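Local coordinates for protein naphthalene dioxygenase large subunit (Rhodococcus sp., PDB 2B1X) that is the large subunit of a Rieske non-heme iron oxygenase, carrying a [2Fe-2S] cluster in one domain and a mononuclear iron in another, at residues 111-116 and 123-128. Residues are numbered along the deposited sequence; the frame is centred on the assembly and turned at random.
Sequences HGWTYS and GVPAGK. With FES (Fe2/s2 (inorganic) cluster), chain H.
T114 and G123 pair as antiparallel strand ends through two backbone hydrogen bonds: T114 N to G123 O, 2.8 Å, and the longer return bond from G123 N to T114 O, 3.1 Å. The same G123 carbonyl also receives a CA-H...O contact from W113 CA at 3.4 Å, so one oxygen meets two successive residues of the facing chain.

Side-chain packing takes over where the pairing ends. V124 sets its CG2 over one face of the W113 indole, 4.1 Å from the centroid of the five-membered ring, a CH-pi contact almost exactly on the ring normal. Its other methyl, CG1, anti to the backbone N (chi1 169°), reaches the pyrrole rim near NE1. P125 crosses the indole at about a right angle, with CD 4.0 Å from W113 CD1, while its CG rests against the carbonyl oxygens of H111 and G112.

Metal binding occupies the N-terminal end of 111-116. H111 ND1 ligates FE1 of the cluster at 2.1 Å, as does H90, and H111 NE2 is hydrogen-bonded to D213 of the second subunit. Y215 of that subunit meets the H111 ring with its own and hydrogen-bonds through OH to P125 O. With C88 and C108 also in the cluster pocket, this two-histidine, two-cysteine pattern is the signature of the Rieske [2Fe-2S] domain, here at a subunit interface, with 123-125 packed against the 111-113 loop.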
ATOM      1  N   HIS A 111      -7.886  12.564  27.550  1.00 10.97           N
ATOM      2  CA  HIS A 111      -8.510  13.334  28.636  1.00 11.27           C
ATOM      3  C   HIS A 111      -7.644  13.527  29.877  1.00 10.96           C
ATOM      4  O   HIS A 111      -8.096  14.135  30.835  1.00 11.61           O
ATOM      5  CB  HIS A 111      -9.891  12.777  29.026  1.00 10.83           C
ATOM      6  CG  HIS A 111     -10.759  12.437  27.852  1.00 11.52           C
ATOM      7  ND1 HIS A 111     -10.602  11.276  27.125  1.00 11.70           N
ATOM      8  CD2 HIS A 111     -11.814  13.083  27.306  1.00 11.40           C
ATOM      9  CE1 HIS A 111     -11.500  11.232  26.158  1.00 11.07           C
ATOM     10  NE2 HIS A 111     -12.238  12.326  26.236  1.00 12.26           N
ATOM     11  N   GLY A 112      -6.417  13.017  29.861  1.00 10.74           N
ATOM     12  CA  GLY A 112      -5.499  13.226  30.978  1.00 11.26           C
ATOM     13  C   GLY A 112      -5.572  12.291  32.183  1.00 10.60           C
ATOM     14  O   GLY A 112      -5.052  12.645  33.212  1.00 11.32           O
ATOM     15  N   TRP A 113      -6.220  11.128  32.083  1.00 10.78           N
ATOM     16  CA  TRP A 113      -6.145  10.125  33.134  1.00 10.50           C
ATOM     17  C   TRP A 113      -4.664   9.798  33.281  1.00 10.83           C
ATOM     18  O   TRP A 113      -3.950   9.689  32.285  1.00 10.65           O
ATOM     19  CB  TRP A 113      -6.907   8.867  32.726  1.00 10.51           C
ATOM     20  CG  TRP A 113      -8.451   8.991  32.857  1.00 10.93           C
ATOM     21  CD1 TRP A 113      -9.187  10.129  32.845  1.00 11.08           C
ATOM     22  CD2 TRP A 113      -9.382   7.915  33.020  1.00 10.67           C
ATOM     23  NE1 TRP A 113     -10.523   9.835  32.980  1.00 11.38           N
ATOM     24  CE2 TRP A 113     -10.664   8.480  33.116  1.00 10.99           C
ATOM     25  CE3 TRP A 113      -9.253   6.520  33.144  1.00 11.30           C
ATOM     26  CZ2 TRP A 113     -11.811   7.707  33.274  1.00 10.97           C
ATOM     27  CZ3 TRP A 113     -10.394   5.753  33.303  1.00 10.75           C
ATOM     28  CH2 TRP A 113     -11.652   6.345  33.375  1.00 10.86           C
ATOM     29  N   THR A 114      -4.217   9.680  34.523  1.00 11.03           N
ATOM     30  CA  THR A 114      -2.792   9.565  34.818  1.00 11.29           C
ATOM     31  C   THR A 114      -2.546   8.290  35.591  1.00 11.14           C
ATOM     32  O   THR A 114      -3.194   8.051  36.625  1.00 10.27           O
ATOM     33  CB  THR A 114      -2.371  10.794  35.663  1.00 12.00           C
ATOM     34  OG1 THR A 114      -2.648  11.984  34.899  1.00 14.38           O
ATOM     35  CG2 THR A 114      -0.848  10.831  35.890  1.00 11.71           C
ATOM     36  N   TYR A 115      -1.577   7.510  35.110  1.00 11.09           N
ATOM     37  CA  TYR A 115      -1.244   6.218  35.679  1.00 11.21           C
ATOM     38  C   TYR A 115       0.179   6.216  36.224  1.00 11.93           C
ATOM     39  O   TYR A 115       1.101   6.713  35.573  1.00 12.54           O
ATOM     40  CB  TYR A 115      -1.411   5.097  34.641  1.00 11.07           C
ATOM     41  CG  TYR A 115      -2.800   5.027  33.957  1.00 11.76           C
ATOM     42  CD1 TYR A 115      -3.090   5.817  32.848  1.00 10.93           C
ATOM     43  CD2 TYR A 115      -3.781   4.132  34.397  1.00  8.92           C
ATOM     44  CE1 TYR A 115      -4.347   5.731  32.216  1.00 12.51           C
ATOM     45  CE2 TYR A 115      -4.999   4.014  33.773  1.00 10.82           C
ATOM     46  CZ  TYR A 115      -5.290   4.823  32.687  1.00 10.93           C
ATOM     47  OH  TYR A 115      -6.511   4.718  32.066  1.00 14.28           O
ATOM     48  N   SER A 116       0.360   5.676  37.430  1.00 11.60           N
ATOM     49  CA  SER A 116       1.711   5.283  37.872  1.00 11.94           C
ATOM     50  C   SER A 116       2.304   4.256  36.929  1.00 12.34           C
ATOM     51  O   SER A 116       1.564   3.498  36.296  1.00 11.51           O
ATOM     52  CB  SER A 116       1.636   4.701  39.282  1.00 11.74           C
ATOM     53  OG  SER A 116       2.914   4.380  39.765  1.00 13.16           O
ATOM     54  N   GLY A 123      -4.666   9.511  38.971  1.00 14.78           N
ATOM     55  CA  GLY A 123      -5.243  10.826  38.725  1.00 14.95           C
ATOM     56  C   GLY A 123      -6.278  10.911  37.618  1.00 14.87           C
ATOM     57  O   GLY A 123      -6.052  10.460  36.496  1.00 15.69           O
ATOM     58  N   VAL A 124      -7.438  11.464  37.954  1.00 15.12           N
ATOM     59  CA  VAL A 124      -8.510  11.704  36.995  1.00 14.78           C
ATOM     60  C   VAL A 124      -8.893  13.193  37.016  1.00 15.09           C
ATOM     61  O   VAL A 124      -9.339  13.722  38.073  1.00 14.59           O
ATOM     62  CB  VAL A 124      -9.716  10.760  37.293  1.00 15.66           C
ATOM     63  CG1 VAL A 124     -10.970  11.133  36.507  1.00 14.47           C
ATOM     64  CG2 VAL A 124      -9.323   9.260  37.021  1.00 16.22           C
ATOM     65  N   PRO A 125      -8.711  13.896  35.892  1.00 14.98           N
ATOM     66  CA  PRO A 125      -9.167  15.285  35.801  1.00 15.16           C
ATOM     67  C   PRO A 125     -10.695  15.394  35.997  1.00 16.03           C
ATOM     68  O   PRO A 125     -11.454  14.570  35.475  1.00 15.72           O
ATOM     69  CB  PRO A 125      -8.751  15.693  34.385  1.00 15.37           C
ATOM     70  CG  PRO A 125      -7.576  14.804  34.100  1.00 14.85           C
ATOM     71  CD  PRO A 125      -8.007  13.476  34.655  1.00 14.79           C
ATOM     72  N   ALA A 126     -11.126  16.372  36.796  1.00 16.64           N
ATOM     73  CA  ALA A 126     -12.545  16.580  37.083  1.00 17.00           C
ATOM     74  C   ALA A 126     -13.169  15.414  37.869  1.00 17.13           C
ATOM     75  O   ALA A 126     -14.369  15.150  37.765  1.00 17.08           O
ATOM     76  CB  ALA A 126     -13.323  16.840  35.786  1.00 16.91           C
ATOM     77  N   GLY A 127     -12.370  14.749  38.684  1.00 17.45           N
ATOM     78  CA  GLY A 127     -12.855  13.624  39.472  1.00 18.46           C
ATOM     79  C   GLY A 127     -14.082  13.998  40.291  1.00 19.10           C
ATOM     80  O   GLY A 127     -14.985  13.178  40.524  1.00 19.38           O
ATOM     81  N   LYS A 128     -14.113  15.257  40.714  1.00 19.52           N
ATOM     82  CA  LYS A 128     -15.235  15.838  41.444  1.00 20.34           C
ATOM     83  C   LYS A 128     -16.295  16.430  40.504  1.00 19.93           C
ATOM     84  O   LYS A 128     -17.460  16.039  40.547  1.00 19.65           O
ATOM     85  CB  LYS A 128     -14.715  16.947  42.368  1.00 20.64           C
ATOM     86  CG  LYS A 128     -13.309  17.493  41.937  1.00 24.46           C
ATOM     87  CD  LYS A 128     -13.250  18.067  40.491  1.00 26.39           C
ATOM     88  CE  LYS A 128     -11.840  18.358  40.092  1.00 25.39           C
ATOM     89  NZ  LYS A 128     -10.919  17.646  40.987  1.00 29.60           N
TER
HETATM   90 FE1  FES H 501      -9.853   9.448  27.891  1.00 20.90          FE
HETATM   91 FE2  FES H 501      -7.373   8.258  28.052  1.00 20.79          FE
HETATM   92  S1  FES H 501      -8.187   9.880  29.332  1.00 22.34           S
HETATM   93  S2  FES H 501      -8.953   7.971  26.491  1.00 20.74           S